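Local coordinates for protein alanine racemase 1 (Caldanaerobacter subterraneus subsp. tengcongensis MB4, PDB 4Y2W) that belongs to the alanine racemase family, joining an eight-stranded N-terminal TIM barrel to a C-terminal domain rich in beta strands, and forms a two-chain assembly, at residues A[19-24]-A[242-247]; A[12-17]-A[373-378]; A[274-279]-A[323-328]; A[252-257]-A[333-338]. The protein carries 1 engineered substitution. All coordinates share one frame; numbering follows the deposited sequence.

Contact 1: residues A[19-24]-A[242-247]; sequences THNFRE and VELRET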
# COMPACT_ATOMS: atom_id res chain seq x y z
N THR A 19 10.17 11.15 -18.68
CA THR A 19 11.34 11.80 -19.26
C THR A 19 10.97 13.15 -19.85
O THR A 19 11.74 14.11 -19.77
CB THR A 19 12.02 10.94 -20.35
OG1 THR A 19 11.07 10.60 -21.37
CG2 THR A 19 12.60 9.66 -19.76
N HIS A 20 9.78 13.24 -20.45
CA HIS A 20 9.27 14.50 -20.97
C HIS A 20 9.08 15.53 -19.86
O HIS A 20 9.54 16.66 -19.98
CB HIS A 20 7.94 14.31 -21.69
CG HIS A 20 7.25 15.59 -22.03
ND1 HIS A 20 7.35 16.18 -23.27
CD2 HIS A 20 6.47 16.41 -21.28
CE1 HIS A 20 6.65 17.30 -23.28
NE2 HIS A 20 6.11 17.46 -22.08
N ASN A 21 8.39 15.14 -18.79
CA ASN A 21 8.18 16.03 -17.64
C ASN A 21 9.49 16.45 -17.00
O ASN A 21 9.62 17.57 -16.51
CB ASN A 21 7.30 15.35 -16.58
CG ASN A 21 5.88 15.12 -17.05
OD1 ASN A 21 5.43 15.69 -18.05
ND2 ASN A 21 5.15 14.28 -16.33
N PHE A 22 10.47 15.55 -17.02
CA PHE A 22 11.83 15.86 -16.58
C PHE A 22 12.43 16.96 -17.45
O PHE A 22 12.99 17.93 -16.93
CB PHE A 22 12.70 14.59 -16.61
CG PHE A 22 14.17 14.85 -16.48
CD1 PHE A 22 14.73 15.16 -15.24
CD2 PHE A 22 15.01 14.77 -17.59
CE1 PHE A 22 16.09 15.39 -15.12
CE2 PHE A 22 16.36 15.00 -17.46
CZ PHE A 22 16.91 15.31 -16.23
N ARG A 23 12.31 16.81 -18.77
CA ARG A 23 12.80 17.83 -19.72
C ARG A 23 12.09 19.19 -19.57
O ARG A 23 12.67 20.22 -19.88
CB ARG A 23 12.70 17.32 -21.16
CG ARG A 23 13.75 16.27 -21.51
CD ARG A 23 13.87 16.05 -23.02
NE ARG A 23 12.61 15.62 -23.63
CZ ARG A 23 12.11 14.39 -23.57
NH1 ARG A 23 12.75 13.42 -22.91
NH2 ARG A 23 10.96 14.11 -24.16
N GLU A 24 10.84 19.18 -19.10
CA GLU A 24 10.11 20.42 -18.81
C GLU A 24 10.74 21.19 -17.65
O GLU A 24 10.78 22.42 -17.67
CB GLU A 24 8.64 20.13 -18.50
CG GLU A 24 7.83 19.63 -19.68
CD GLU A 24 7.60 20.70 -20.73
OE1 GLU A 24 7.15 21.80 -20.36
OE2 GLU A 24 7.86 20.43 -21.92
N VAL A 242 4.55 24.83 -16.90
CA VAL A 242 5.06 23.64 -17.60
C VAL A 242 3.93 22.83 -18.23
O VAL A 242 2.79 22.88 -17.78
CB VAL A 242 5.89 22.74 -16.65
CG1 VAL A 242 7.05 23.52 -16.06
CG2 VAL A 242 5.02 22.15 -15.54
N GLU A 243 4.27 22.07 -19.27
CA GLU A 243 3.31 21.20 -19.97
C GLU A 243 3.55 19.74 -19.59
O GLU A 243 4.43 19.08 -20.15
CB GLU A 243 3.45 21.37 -21.48
CG GLU A 243 2.39 20.62 -22.28
CD GLU A 243 2.96 19.77 -23.41
OE1 GLU A 243 2.42 18.67 -23.65
OE2 GLU A 243 3.95 20.20 -24.05
N LEU A 244 2.75 19.23 -18.65
CA LEU A 244 2.93 17.86 -18.16
C LEU A 244 2.13 16.85 -18.98
O LEU A 244 1.04 17.16 -19.48
CB LEU A 244 2.53 17.77 -16.69
CG LEU A 244 3.35 18.64 -15.72
CD1 LEU A 244 2.76 18.60 -14.32
CD2 LEU A 244 4.81 18.22 -15.70
N ARG A 245 2.69 15.65 -19.12
CA ARG A 245 2.01 14.53 -19.76
C ARG A 245 1.65 13.47 -18.72
O ARG A 245 2.28 13.38 -17.66
CB ARG A 245 2.86 13.92 -20.88
CG ARG A 245 3.26 14.92 -21.95
CD ARG A 245 3.43 14.30 -23.33
NE ARG A 245 4.50 13.30 -23.40
CZ ARG A 245 4.33 11.98 -23.33
NH1 ARG A 245 3.13 11.43 -23.18
NH2 ARG A 245 5.39 11.18 -23.42
N GLU A 246 0.65 12.67 -19.04
CA GLU A 246 0.15 11.64 -18.13
C GLU A 246 1.16 10.51 -18.04
O GLU A 246 1.54 9.93 -19.07
CB GLU A 246 -1.20 11.12 -18.62
CG GLU A 246 -2.00 10.36 -17.58
CD GLU A 246 -3.35 9.94 -18.11
OE1 GLU A 246 -4.35 10.58 -17.73
OE2 GLU A 246 -3.41 8.99 -18.92
N THR A 247 1.60 10.20 -16.82
CA THR A 247 2.66 9.21 -16.60
C THR A 247 2.16 7.85 -16.12
O THR A 247 2.81 6.84 -16.34
CB THR A 247 3.69 9.73 -15.57
OG1 THR A 247 3.01 10.14 -14.38
CG2 THR A 247 4.46 10.90 -16.13

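Contact 2: residues A[12-17]-A[373-378]; sequences EVYLDA and VYFYDG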
# COMPACT_ATOMS: atom_id res chain seq x y z
N GLU A 12 -0.20 1.10 -15.64
CA GLU A 12 0.58 1.30 -16.85
C GLU A 12 1.45 2.55 -16.66
O GLU A 12 0.93 3.67 -16.57
CB GLU A 12 -0.33 1.47 -18.07
CG GLU A 12 -1.13 0.23 -18.42
CD GLU A 12 -2.02 0.41 -19.65
OE1 GLU A 12 -2.23 1.56 -20.09
OE2 GLU A 12 -2.52 -0.61 -20.17
N VAL A 13 2.77 2.34 -16.59
CA VAL A 13 3.72 3.45 -16.42
C VAL A 13 4.28 3.88 -17.78
O VAL A 13 4.86 3.07 -18.51
CB VAL A 13 4.88 3.05 -15.49
CG1 VAL A 13 5.97 4.11 -15.48
CG2 VAL A 13 4.35 2.80 -14.09
N TYR A 14 4.12 5.16 -18.09
CA TYR A 14 4.59 5.72 -19.36
C TYR A 14 5.91 6.45 -19.15
O TYR A 14 5.94 7.62 -18.78
CB TYR A 14 3.52 6.63 -19.96
CG TYR A 14 2.30 5.85 -20.38
CD1 TYR A 14 1.36 5.45 -19.44
CD2 TYR A 14 2.13 5.44 -21.69
CE1 TYR A 14 0.25 4.70 -19.80
CE2 TYR A 14 1.03 4.69 -22.07
CZ TYR A 14 0.09 4.32 -21.11
OH TYR A 14 -1.00 3.57 -21.47
N LEU A 15 6.99 5.72 -19.40
CA LEU A 15 8.35 6.21 -19.15
C LEU A 15 8.71 7.43 -19.98
O LEU A 15 9.38 8.34 -19.49
CB LEU A 15 9.37 5.10 -19.39
CG LEU A 15 9.26 3.92 -18.42
CD1 LEU A 15 9.97 2.70 -18.99
CD2 LEU A 15 9.82 4.28 -17.05
N ASP A 16 8.27 7.46 -21.24
CA ASP A 16 8.52 8.60 -22.13
C ASP A 16 7.80 9.89 -21.67
O ASP A 16 8.20 10.99 -22.04
CB ASP A 16 8.16 8.27 -23.58
CG ASP A 16 6.72 7.82 -23.76
OD1 ASP A 16 6.41 6.65 -23.42
OD2 ASP A 16 5.91 8.62 -24.25
N ALA A 17 6.73 9.73 -20.88
CA ALA A 17 6.04 10.87 -20.28
C ALA A 17 6.78 11.42 -19.06
O ALA A 17 6.73 12.61 -18.78
CB ALA A 17 4.62 10.48 -19.90
N VAL A 373 3.26 -2.21 -15.43
CA VAL A 373 3.60 -2.46 -16.83
C VAL A 373 4.22 -1.18 -17.39
O VAL A 373 3.73 -0.08 -17.10
CB VAL A 373 2.35 -2.85 -17.64
CG1 VAL A 373 2.71 -3.18 -19.08
CG2 VAL A 373 1.65 -4.04 -16.99
N TYR A 374 5.27 -1.32 -18.19
CA TYR A 374 6.08 -0.18 -18.63
C TYR A 374 6.02 0.06 -20.14
O TYR A 374 6.14 -0.88 -20.93
CB TYR A 374 7.53 -0.36 -18.17
CG TYR A 374 7.66 -0.28 -16.67
CD1 TYR A 374 7.74 0.95 -16.03
CD2 TYR A 374 7.67 -1.43 -15.89
CE1 TYR A 374 7.84 1.04 -14.65
CE2 TYR A 374 7.77 -1.35 -14.51
CZ TYR A 374 7.85 -0.11 -13.90
OH TYR A 374 7.95 -0.03 -12.53
N PHE A 375 5.85 1.32 -20.51
CA PHE A 375 5.70 1.74 -21.91
C PHE A 375 6.71 2.81 -22.30
O PHE A 375 7.09 3.66 -21.49
CB PHE A 375 4.29 2.27 -22.15
CG PHE A 375 3.24 1.20 -22.16
CD1 PHE A 375 2.64 0.78 -20.98
CD2 PHE A 375 2.84 0.60 -23.36
CE1 PHE A 375 1.67 -0.20 -20.99
CE2 PHE A 375 1.87 -0.39 -23.37
CZ PHE A 375 1.28 -0.79 -22.19
N TYR A 376 7.14 2.77 -23.56
CA TYR A 376 8.04 3.77 -24.13
C TYR A 376 7.77 3.91 -25.63
O TYR A 376 7.83 2.93 -26.37
CB TYR A 376 9.50 3.39 -23.87
CG TYR A 376 10.48 4.52 -24.09
CD1 TYR A 376 10.60 5.55 -23.14
CD2 TYR A 376 11.28 4.58 -25.23
CE1 TYR A 376 11.50 6.59 -23.33
CE2 TYR A 376 12.18 5.62 -25.42
CZ TYR A 376 12.28 6.62 -24.48
OH TYR A 376 13.17 7.65 -24.67
N ASP A 377 7.46 5.14 -26.06
CA ASP A 377 7.06 5.43 -27.44
C ASP A 377 5.86 4.59 -27.90
O ASP A 377 5.77 4.20 -29.07
CB ASP A 377 8.25 5.26 -28.41
CG ASP A 377 9.35 6.30 -28.19
OD1 ASP A 377 9.09 7.35 -27.56
OD2 ASP A 377 10.49 6.06 -28.66
N GLY A 378 4.94 4.32 -26.98
CA GLY A 378 3.72 3.56 -27.27
C GLY A 378 3.81 2.05 -27.09
O GLY A 378 2.78 1.39 -26.94

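Contact 3: residues A[274-279]-A[323-328]; sequences TKRKSV and VTDVEG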
# COMPACT_ATOMS: atom_id res chain seq x y z
N THR A 274 -30.81 -0.87 -6.63
CA THR A 274 -31.17 -0.37 -7.95
C THR A 274 -32.56 0.26 -7.92
O THR A 274 -33.46 -0.23 -7.25
CB THR A 274 -31.14 -1.49 -9.00
OG1 THR A 274 -31.87 -2.63 -8.52
CG2 THR A 274 -29.71 -1.89 -9.31
N LYS A 275 -32.70 1.37 -8.65
CA LYS A 275 -33.99 2.05 -8.83
C LYS A 275 -34.56 1.76 -10.22
O LYS A 275 -35.56 2.36 -10.61
CB LYS A 275 -33.84 3.56 -8.61
CG LYS A 275 -33.62 3.98 -7.16
CD LYS A 275 -32.15 4.00 -6.77
CE LYS A 275 -31.97 4.29 -5.29
NZ LYS A 275 -30.54 4.21 -4.85
N ARG A 276 -33.93 0.84 -10.95
CA ARG A 276 -34.33 0.53 -12.32
C ARG A 276 -33.70 -0.78 -12.78
O ARG A 276 -32.84 -1.34 -12.09
CB ARG A 276 -33.88 1.66 -13.26
CG ARG A 276 -32.40 2.00 -13.14
CD ARG A 276 -31.87 2.76 -14.34
NE ARG A 276 -30.44 3.03 -14.21
CZ ARG A 276 -29.68 3.59 -15.14
NH1 ARG A 276 -28.38 3.78 -14.91
NH2 ARG A 276 -30.19 3.97 -16.31
N LYS A 277 -34.13 -1.28 -13.94
CA LYS A 277 -33.42 -2.36 -14.61
C LYS A 277 -32.00 -1.90 -14.90
O LYS A 277 -31.80 -0.81 -15.44
CB LYS A 277 -34.11 -2.75 -15.93
CG LYS A 277 -34.65 -4.17 -15.95
CD LYS A 277 -34.53 -4.80 -17.33
CE LYS A 277 -34.67 -6.31 -17.27
NZ LYS A 277 -33.56 -6.98 -16.54
N SER A 278 -31.02 -2.73 -14.54
CA SER A 278 -29.63 -2.32 -14.61
C SER A 278 -28.72 -3.44 -15.08
O SER A 278 -29.05 -4.62 -14.92
CB SER A 278 -29.15 -1.84 -13.24
OG SER A 278 -30.01 -0.84 -12.70
N VAL A 279 -27.59 -3.05 -15.66
CA VAL A 279 -26.48 -3.96 -15.95
C VAL A 279 -25.34 -3.63 -14.99
O VAL A 279 -24.77 -2.54 -15.05
CB VAL A 279 -25.98 -3.81 -17.40
CG1 VAL A 279 -24.87 -4.81 -17.69
CG2 VAL A 279 -27.13 -4.01 -18.38
N VAL A 323 -23.19 -0.08 -15.25
CA VAL A 323 -22.82 0.11 -16.65
C VAL A 323 -24.06 0.13 -17.56
O VAL A 323 -23.96 -0.13 -18.76
CB VAL A 323 -21.82 -0.97 -17.12
CG1 VAL A 323 -20.54 -0.88 -16.29
CG2 VAL A 323 -22.41 -2.36 -17.03
N THR A 324 -25.21 0.45 -16.98
CA THR A 324 -26.48 0.43 -17.69
C THR A 324 -26.53 1.40 -18.87
O THR A 324 -27.16 1.11 -19.89
CB THR A 324 -27.64 0.77 -16.74
OG1 THR A 324 -27.55 -0.07 -15.58
CG2 THR A 324 -28.99 0.57 -17.42
N ASP A 325 -25.87 2.55 -18.74
CA ASP A 325 -25.91 3.59 -19.76
C ASP A 325 -24.87 3.39 -20.87
O ASP A 325 -24.90 4.10 -21.87
CB ASP A 325 -25.70 4.97 -19.13
CG ASP A 325 -26.67 5.24 -18.00
OD1 ASP A 325 -27.82 4.76 -18.07
OD2 ASP A 325 -26.27 5.95 -17.04
N VAL A 326 -23.96 2.44 -20.69
CA VAL A 326 -22.91 2.20 -21.67
C VAL A 326 -23.29 1.03 -22.58
O VAL A 326 -23.58 -0.07 -22.10
CB VAL A 326 -21.56 1.89 -20.97
CG1 VAL A 326 -20.46 1.72 -22.01
CG2 VAL A 326 -21.22 3.01 -19.99
N GLU A 327 -23.27 1.28 -23.89
CA GLU A 327 -23.65 0.28 -24.88
C GLU A 327 -22.46 -0.56 -25.34
O GLU A 327 -21.34 -0.05 -25.47
CB GLU A 327 -24.32 0.94 -26.09
CG GLU A 327 -25.77 1.34 -25.87
CD GLU A 327 -26.52 1.61 -27.16
OE1 GLU A 327 -27.60 1.01 -27.36
OE2 GLU A 327 -26.03 2.42 -27.99
N GLY A 328 -22.71 -1.84 -25.58
CA GLY A 328 -21.71 -2.76 -26.12
C GLY A 328 -20.66 -3.22 -25.12
O GLY A 328 -19.53 -3.50 -25.50

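Contact 4: residues A[252-257]-A[333-338]; sequences TRVVHL and DEVVII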
# COMPACT_ATOMS: atom_id res chain seq x y z
N THR A 252 -8.17 -1.54 -14.81
CA THR A 252 -8.63 -2.91 -14.55
C THR A 252 -9.58 -3.37 -15.66
O THR A 252 -9.76 -2.67 -16.66
CB THR A 252 -9.32 -3.03 -13.18
OG1 THR A 252 -9.59 -4.41 -12.91
CG2 THR A 252 -10.62 -2.24 -13.14
N ARG A 253 -10.18 -4.55 -15.50
CA ARG A 253 -11.00 -5.14 -16.55
C ARG A 253 -12.37 -5.58 -16.06
O ARG A 253 -12.56 -5.88 -14.87
CB ARG A 253 -10.29 -6.34 -17.17
CG ARG A 253 -8.94 -6.03 -17.79
CD ARG A 253 -9.08 -5.33 -19.13
NE ARG A 253 -7.85 -4.63 -19.50
CZ ARG A 253 -7.52 -4.24 -20.73
NH1 ARG A 253 -8.32 -4.48 -21.77
NH2 ARG A 253 -6.37 -3.61 -20.93
N VAL A 254 -13.32 -5.65 -16.98
CA VAL A 254 -14.64 -6.17 -16.67
C VAL A 254 -14.52 -7.68 -16.55
O VAL A 254 -14.03 -8.36 -17.47
CB VAL A 254 -15.70 -5.78 -17.73
CG1 VAL A 254 -17.06 -6.36 -17.36
CG2 VAL A 254 -15.80 -4.26 -17.85
N VAL A 255 -14.94 -8.20 -15.41
CA VAL A 255 -14.77 -9.60 -15.04
C VAL A 255 -16.11 -10.34 -14.95
O VAL A 255 -16.15 -11.56 -15.03
CB VAL A 255 -13.95 -9.68 -13.72
CG1 VAL A 255 -14.53 -10.65 -12.70
CG2 VAL A 255 -12.49 -10.00 -14.03
N HIS A 256 -17.20 -9.59 -14.79
CA HIS A 256 -18.53 -10.20 -14.72
C HIS A 256 -19.61 -9.18 -15.05
O HIS A 256 -19.54 -8.04 -14.59
CB HIS A 256 -18.77 -10.78 -13.33
CG HIS A 256 -20.12 -11.38 -13.15
ND1 HIS A 256 -20.63 -12.35 -13.98
CD2 HIS A 256 -21.08 -11.16 -12.21
CE1 HIS A 256 -21.84 -12.70 -13.57
NE2 HIS A 256 -22.13 -11.99 -12.50
N LEU A 257 -20.59 -9.59 -15.84
CA LEU A 257 -21.76 -8.77 -16.16
C LEU A 257 -23.05 -9.52 -15.82
O LEU A 257 -23.24 -10.65 -16.28
CB LEU A 257 -21.77 -8.41 -17.65
CG LEU A 257 -20.59 -7.58 -18.16
CD1 LEU A 257 -20.46 -7.72 -19.67
CD2 LEU A 257 -20.74 -6.13 -17.76
N ASP A 333 -13.33 -5.57 -21.19
CA ASP A 333 -13.23 -4.15 -21.52
C ASP A 333 -12.43 -3.45 -20.44
O ASP A 333 -12.58 -3.75 -19.25
CB ASP A 333 -14.61 -3.51 -21.66
CG ASP A 333 -15.33 -3.91 -22.94
OD1 ASP A 333 -14.67 -4.41 -23.88
OD2 ASP A 333 -16.57 -3.72 -23.00
N GLU A 334 -11.57 -2.53 -20.85
CA GLU A 334 -10.73 -1.78 -19.93
C GLU A 334 -11.56 -0.84 -19.06
O GLU A 334 -12.49 -0.20 -19.55
CB GLU A 334 -9.69 -0.98 -20.71
CG GLU A 334 -8.73 -0.17 -19.86
CD GLU A 334 -7.73 0.60 -20.71
OE1 GLU A 334 -6.52 0.57 -20.39
OE2 GLU A 334 -8.16 1.24 -21.69
N VAL A 335 -11.23 -0.77 -17.78
CA VAL A 335 -11.85 0.18 -16.86
C VAL A 335 -10.75 1.01 -16.20
O VAL A 335 -9.92 0.48 -15.47
CB VAL A 335 -12.68 -0.53 -15.78
CG1 VAL A 335 -13.22 0.48 -14.77
CG2 VAL A 335 -13.82 -1.31 -16.42
N VAL A 336 -10.75 2.32 -16.47
CA VAL A 336 -9.71 3.21 -15.96
C VAL A 336 -10.14 3.83 -14.63
O VAL A 336 -11.23 4.38 -14.51
CB VAL A 336 -9.37 4.31 -16.99
CG1 VAL A 336 -8.34 5.29 -16.43
CG2 VAL A 336 -8.84 3.68 -18.27
N ILE A 337 -9.25 3.72 -13.65
CA ILE A 337 -9.48 4.23 -12.30
C ILE A 337 -8.80 5.58 -12.12
O ILE A 337 -9.38 6.51 -11.54
CB ILE A 337 -8.91 3.25 -11.26
CG1 ILE A 337 -9.48 1.84 -11.48
CG2 ILE A 337 -9.19 3.73 -9.84
CD1 ILE A 337 -8.60 0.73 -10.96
N ILE A 338 -7.57 5.67 -12.60
CA ILE A 338 -6.80 6.90 -12.65
C ILE A 338 -6.24 7.03 -14.06
O ILE A 338 -5.68 6.07 -14.59
CB ILE A 338 -5.60 6.88 -11.68
CG1 ILE A 338 -6.08 6.65 -10.24
CG2 ILE A 338 -4.79 8.17 -11.79
CD1 ILE A 338 -4.95 6.42 -9.25

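Contact 1: residues A[19-24]-A[242-247]
Asn21 and Leu244 bring their CA atoms to 5.6 Å of each other where the loop 242-247 passes along helix 15-28. The loop runs against the helix: one turn further on, Glu24 pairs with Val242. Its residues 242-246 are extended, and helix side chains, not a neighbouring strand, bond their backbone groups here. Asn21 grips both the backbone N-H and the C=O of one residue, Arg245. Arg245 N donates to Asn21 OD1 (2.9 Å), in the carbonyl plane on a lone pair, while Asn21 ND2 reaches Arg245 O at 3.3 Å, close to the plane of its own amide. Leu244 CD2 lies against Asn21 CG at 3.5 Å, the two side chains crossing at about a right angle. His20, with CG anti to its backbone N (chi1 170°), sends NE2 to Glu243 O at 3.0 Å; the oxygen sits at the ring edge, in the ring plane. Over one ring face comes Arg245 CG, a CH-pi contact 3.9 Å from the centroid, and beyond it the guanidinium turns to a salt bridge with Asp16. Glu24, bent at chi2 (-70°), takes Glu243 N on OE1 (3.1 Å) from above the carboxylate plane. The loop leading into strand 248-260 of the C-terminal domain is thus held to the helix before the first barrel strand. Two bonds fix the rotation of the Asn21 amide, and donation from His20 NE2 places a hydrogen on that nitrogen. The carboxylates of Glu24 and Glu243 come close; a positive charge on His20, if present, would probably ease their repulsion, as may Lys27, in a long, weak ion pair with Glu24.

Contact 2: residues A[12-17]-A[373-378]
Val13 bridges two residues of the neighbouring strand, the signature of parallel beta pairing between strands 10-14 and 372-376. A strand near the N-terminus is thereby joined, within the mixed sheet, to one near the C-terminus. Val13 N donates to Val373 O (2.7 Å), and Phe375 N donates to Val13 O (2.8 Å). The pairing outlasts the strand: Leu15, already in helix 15-28, gives its N-H to Phe375 O at 2.9 Å, so the strand-to-helix junction is tied to the same partner. On one face of the sheet stand Glu12, Tyr14 and Phe375. The Tyr14 and Phe375 rings lie side by side and point the same way, both CG atoms being anti to the carbonyl carbon (chi1 -67° and -72°). Their planes are 14° apart but slid, with centroids 5.2 Å from each other, so they barely overlap. Glu12 CG reaches Phe375 CE1 at 3.8 Å. On the other face, Val13 CB packs at 3.6 Å from Tyr374 CD1. Leu15, from the first turn of the helix, brings CD1 to Tyr374 CB. Asp16 CB comes near Tyr376 CD1, and Asp16 OD1 receives a weak hydrogen bond from Asp377 N at 3.2 Å.

An outer shell positions these groups. Arg245 holds Asp16 OD2 in a salt bridge. Tyr374 stacks on Tyr50 and hydrogen-bonds His46 O through its hydroxyl, while Tyr376 meets the ring of Phe54. Glu12 OE1 forms a salt bridge with Arg249, and the same oxygen accepts from Tyr14 OH (2.7 Å), which comes from above the carboxylate plane.

Contact 3: residues A[274-279]-A[323-328]
Val279 and Val323 join the start of strand 278-283 to a type I beta turn, Val323 to Val326, which follows the neighbouring antiparallel strand 319-322 in the mixed sheet of the beta-rich C-terminal domain. The polar account begins with backbone: Val323 N donates to Val279 O at 2.9 Å. Toward the same segment, Val279 donates its N-H to Thr324 OG1 (3.0 Å), a hydroxyl taking the N-H in place of a backbone carbonyl. Thr324 holds OG1 there with chi1 at -51°, anti to its own carbonyl carbon, and the same oxygen is hydrogen-bonded to Asp322 OD1, so it serves two partners. The turn closes on itself through Val326 N to Val323 O.

Farther out, Arg276 stretches its chain straight from CG to NE until the guanidinium meets Asp325. The salt bridge rests on NH2, 3.1 Å from Asp325 OD1, which lies 8° out of the guanidinium plane and uses its syn lone pair; NH1 makes a weak bond to the same oxygen at 3.4 Å. The guanidinium also spreads one face toward Thr324, whose CB is 3.6 Å from NH1. Asp322 adds a long, weak ion pair to Arg276. Because both Arg276 and Asp325 touch a crystal neighbour, this outer bridge may owe part of its geometry to the lattice. Within 274-279, Ser278 OG bonds to Arg276 O at 2.9 Å, coming from above the carbonyl plane. Apart from these polar bonds, Val323 also rests on Val308, and its CG2 touches Val279 CG1 at 3.5 Å.

Contact 4: residues A[252-257]-A[333-338]
Thr252 O is approached by two neighbouring groups of the opposite strand: Val335 N donates to it at 2.7 Å, and Glu334 CA makes a CH...O contact at 3.5 Å. The N-H comes in tilted 34° from the carbonyl plane. Thr252 N returns a bond to Val335 O (2.8 Å), which makes Thr252 and Val335 a hydrogen-bonded antiparallel pair; Arg253 and Glu334 form the next, non-hydrogen-bonded one. Val254 N to Asp333 O, at 3.1 Å, is the third backbone bond across the segments.

On the Thr252-Val335 face the side chains lie alongside, Thr252 CG2 3.8 Å from Val335 CB, while Val254 CG2 crosses to Val335 CG2. Opposite, Arg253 bends at chi2 (-76°) and lays its guanidinium over Glu334, whose CB sits 3.9 Å from NH1, above the centre of the group. Glu334 OE1 lies well out of the guanidinium plane, so any attraction would probably be of charge alone, no N-H pointing at the oxygen. Their firm partners are elsewhere: Arg249 forms a salt bridge with Glu334, and Arg253 NH1 bonds to Gly332 O.

The pair is one seam in the C-terminal sheet, where strand 248-260 takes strand 334-336 along one part and strand 278-283 along another. At Val255 and His256, both facing Thr282, the long strand has a classic beta bulge. There His256 meets Tyr107 of the second subunit edge-to-face. Strand 300-303 packs against Val335 on the other segment.

Contacts 1 and 2 share helix 15-28, their centres 12 Å apart, and touch through a probable hydrogen bond between Tyr14 N and Thr247 O. Contact 2 closes the longest loop, joining segments near the two ends of the chain; the other three contacts are nested inside it. Contact 1 closes before contacts 3 and 4 open, and contact 3 lies within the loop of contact 4. Contacts 2, 3 and 4 reach one mixed sheet, in which strand 248-260 neighbours strands 10-14 and 278-283. Centres of contacts 3 and 4 are 15 Å apart, those of 1 and 3 about 38 Å. The series runs from the helix leading into the barrel to a distant corner of the C-terminal domain.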